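Local structure of paraflagellar rod component (Trypanosoma cruzi, 6XYB) at residues Glu28-Leu33 and Val52-Tyr57. The protein is of unknown function but is a conserved kinetoplastid-specific protein that binds magnesium ions and is probably a component of the paraflagellar rod. Residues are numbered along the deposited sequence; the frame is centred on the assembly and turned at random.
Sequences ETVKLL and VKFLFY
Val30 and Phe54 carry most of this contact. Methyl CG1 of Val30 sits 3.5 Å from Phe54 CB. The same methyl is 3.6 Å from Phe54 CD2, so it sits against the CB-CG root of the side chain and the CD2 corner of the ring. Val30 CG1 is anti to the backbone N (chi1 174°), which turns this branch, and not CG2, to the phenylalanine. The ring of Phe54 meets the methyl obliquely. The bond from CA to CB of Phe54 points toward the helix, and CG lies anti to the carbonyl carbon (chi1 -81°). From there the ring reaches along the helix to Leu33, one turn after Val30. Leu33 CB lies 4.2 Å from Phe54 CE2, again at a slant to the ring. The contact joins helix 27-36 to the edge that strand 55-57 forms within this chain's antiparallel sheet. The helix connects the parallel strands 17-21 and 55-57 in a split beta-alpha-beta crossover, with strand 62-66 between them. Met20 of strand 17-21 touches Val30, Leu33 and Phe54, and Trp63 of strand 62-66 touches Val30 and Phe54. The phenylalanine is thus buried between helix and sheet. Its backbone N is also tied to the helix, by a hydrogen bond to Glu34 OE2. Nearer the surface the ends of two lysines approach each other, with Lys31 CE 4.2 Å from Lys53 NZ. The two ammonium nitrogens, Lys31 NZ and Lys53 NZ, are 5.1 Å apart, and these like charges probably repel somewhat. Long, weak ion pairs to Glu27 for Lys31 and to Glu34 for Lys53 may ease this.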
loop_
_atom_site.group_PDB
_atom_site.type_symbol
_atom_site.label_atom_id
_atom_site.label_comp_id
_atom_site.label_asym_id
_atom_site.label_seq_id
_atom_site.Cartn_x
_atom_site.Cartn_y
_atom_site.Cartn_z
ATOM N N GLU C 28 1.118 -1.666 27.441
ATOM C CA GLU C 28 2.368 -2.464 27.432
ATOM C C GLU C 28 2.953 -2.405 26.006
ATOM O O GLU C 28 4.182 -2.407 25.866
ATOM C CB GLU C 28 2.063 -3.859 28.008
ATOM C CG GLU C 28 1.604 -3.884 29.491
ATOM C CD GLU C 28 0.127 -3.586 29.761
ATOM O OE1 GLU C 28 -0.594 -3.150 28.843
ATOM O OE2 GLU C 28 -0.378 -3.844 30.865
ATOM N N THR C 29 2.096 -2.432 24.959
ATOM C CA THR C 29 2.574 -2.470 23.572
ATOM C C THR C 29 3.163 -1.099 23.190
ATOM O O THR C 29 4.218 -1.034 22.503
ATOM C CB THR C 29 1.411 -2.824 22.647
ATOM O OG1 THR C 29 0.985 -4.139 22.973
ATOM C CG2 THR C 29 1.807 -2.735 21.197
ATOM N N VAL C 30 2.490 -0.043 23.644
ATOM C CA VAL C 30 2.930 1.346 23.403
ATOM C C VAL C 30 4.339 1.472 24.008
ATOM O O VAL C 30 5.235 2.050 23.393
ATOM C CB VAL C 30 1.888 2.319 23.967
ATOM C CG1 VAL C 30 2.392 3.753 23.859
ATOM C CG2 VAL C 30 0.515 2.156 23.269
ATOM N N LYS C 31 4.481 1.037 25.249
ATOM C CA LYS C 31 5.762 1.142 26.001
ATOM C C LYS C 31 6.861 0.353 25.278
ATOM O O LYS C 31 7.971 0.848 25.171
ATOM C CB LYS C 31 5.598 0.686 27.450
ATOM C CG LYS C 31 4.824 1.665 28.323
ATOM C CD LYS C 31 5.260 3.139 28.262
ATOM C CE LYS C 31 4.388 4.057 29.092
ATOM N NZ LYS C 31 4.006 3.409 30.359
ATOM N N LEU C 32 6.539 -0.811 24.699
ATOM C CA LEU C 32 7.550 -1.590 23.973
ATOM C C LEU C 32 7.972 -0.780 22.737
ATOM O O LEU C 32 9.157 -0.704 22.419
ATOM C CB LEU C 32 6.925 -2.932 23.580
ATOM C CG LEU C 32 7.796 -3.913 22.811
ATOM C CD1 LEU C 32 7.405 -5.343 23.176
ATOM C CD2 LEU C 32 7.703 -3.712 21.309
ATOM N N LEU C 33 7.021 -0.211 22.021
ATOM C CA LEU C 33 7.375 0.612 20.842
ATOM C C LEU C 33 8.150 1.880 21.208
ATOM O O LEU C 33 9.067 2.248 20.446
ATOM C CB LEU C 33 6.148 0.977 20.040
ATOM C CG LEU C 33 5.465 -0.189 19.350
ATOM C CD1 LEU C 33 4.243 0.327 18.656
ATOM C CD2 LEU C 33 6.414 -0.838 18.373
ATOM N N VAL C 52 11.955 10.051 24.365
ATOM C CA VAL C 52 10.617 10.570 23.970
ATOM C C VAL C 52 9.554 9.497 24.230
ATOM O O VAL C 52 9.872 8.284 24.287
ATOM C CB VAL C 52 10.540 11.042 22.510
ATOM C CG1 VAL C 52 11.365 12.299 22.260
ATOM C CG2 VAL C 52 10.920 9.918 21.576
ATOM N N LYS C 53 8.333 9.971 24.456
ATOM C CA LYS C 53 7.211 9.144 24.948
ATOM C C LYS C 53 6.021 9.302 24.003
ATOM O O LYS C 53 5.835 10.349 23.363
ATOM C CB LYS C 53 6.747 9.606 26.335
ATOM C CG LYS C 53 7.801 9.659 27.416
ATOM C CD LYS C 53 7.137 9.723 28.759
ATOM C CE LYS C 53 7.585 8.617 29.697
ATOM N NZ LYS C 53 7.057 7.295 29.274
ATOM N N PHE C 54 5.196 8.283 23.939
ATOM C CA PHE C 54 3.834 8.428 23.438
ATOM C C PHE C 54 2.954 9.082 24.493
ATOM O O PHE C 54 2.976 8.655 25.671
ATOM C CB PHE C 54 3.295 7.035 23.093
ATOM C CG PHE C 54 3.733 6.501 21.758
ATOM C CD1 PHE C 54 3.134 6.953 20.589
ATOM C CD2 PHE C 54 4.681 5.524 21.668
ATOM C CE1 PHE C 54 3.466 6.459 19.337
ATOM C CE2 PHE C 54 5.023 5.021 20.429
ATOM C CZ PHE C 54 4.468 5.529 19.256
ATOM N N LEU C 55 2.188 10.072 24.047
ATOM C CA LEU C 55 1.117 10.721 24.816
ATOM C C LEU C 55 -0.259 10.329 24.291
ATOM O O LEU C 55 -0.424 10.209 23.089
ATOM C CB LEU C 55 1.272 12.241 24.793
ATOM C CG LEU C 55 2.583 12.815 25.355
ATOM C CD1 LEU C 55 2.512 14.341 25.440
ATOM C CD2 LEU C 55 2.950 12.252 26.720
ATOM N N PHE C 56 -1.206 10.142 25.228
ATOM C CA PHE C 56 -2.590 9.764 24.888
ATOM C C PHE C 56 -3.455 10.997 24.696
ATOM O O PHE C 56 -3.505 11.877 25.557
ATOM C CB PHE C 56 -3.184 8.843 25.932
ATOM C CG PHE C 56 -4.578 8.424 25.605
ATOM C CD1 PHE C 56 -4.790 7.398 24.697
ATOM C CD2 PHE C 56 -5.659 9.044 26.210
ATOM C CE1 PHE C 56 -6.072 6.970 24.435
ATOM C CE2 PHE C 56 -6.947 8.640 25.896
ATOM C CZ PHE C 56 -7.143 7.592 25.027
ATOM N N TYR C 57 -4.277 10.974 23.649
ATOM C CA TYR C 57 -5.363 11.953 23.425
ATOM C C TYR C 57 -6.662 11.280 22.997
ATOM O O TYR C 57 -6.663 10.340 22.247
ATOM C CB TYR C 57 -4.968 12.909 22.302
ATOM C CG TYR C 57 -3.732 13.763 22.528
ATOM C CD1 TYR C 57 -2.440 13.337 22.257
ATOM C CD2 TYR C 57 -3.882 15.073 23.003
ATOM C CE1 TYR C 57 -1.351 14.187 22.390
ATOM C CE2 TYR C 57 -2.812 15.940 23.156
ATOM C CZ TYR C 57 -1.534 15.474 22.912
ATOM O OH TYR C 57 -0.519 16.360 23.109
#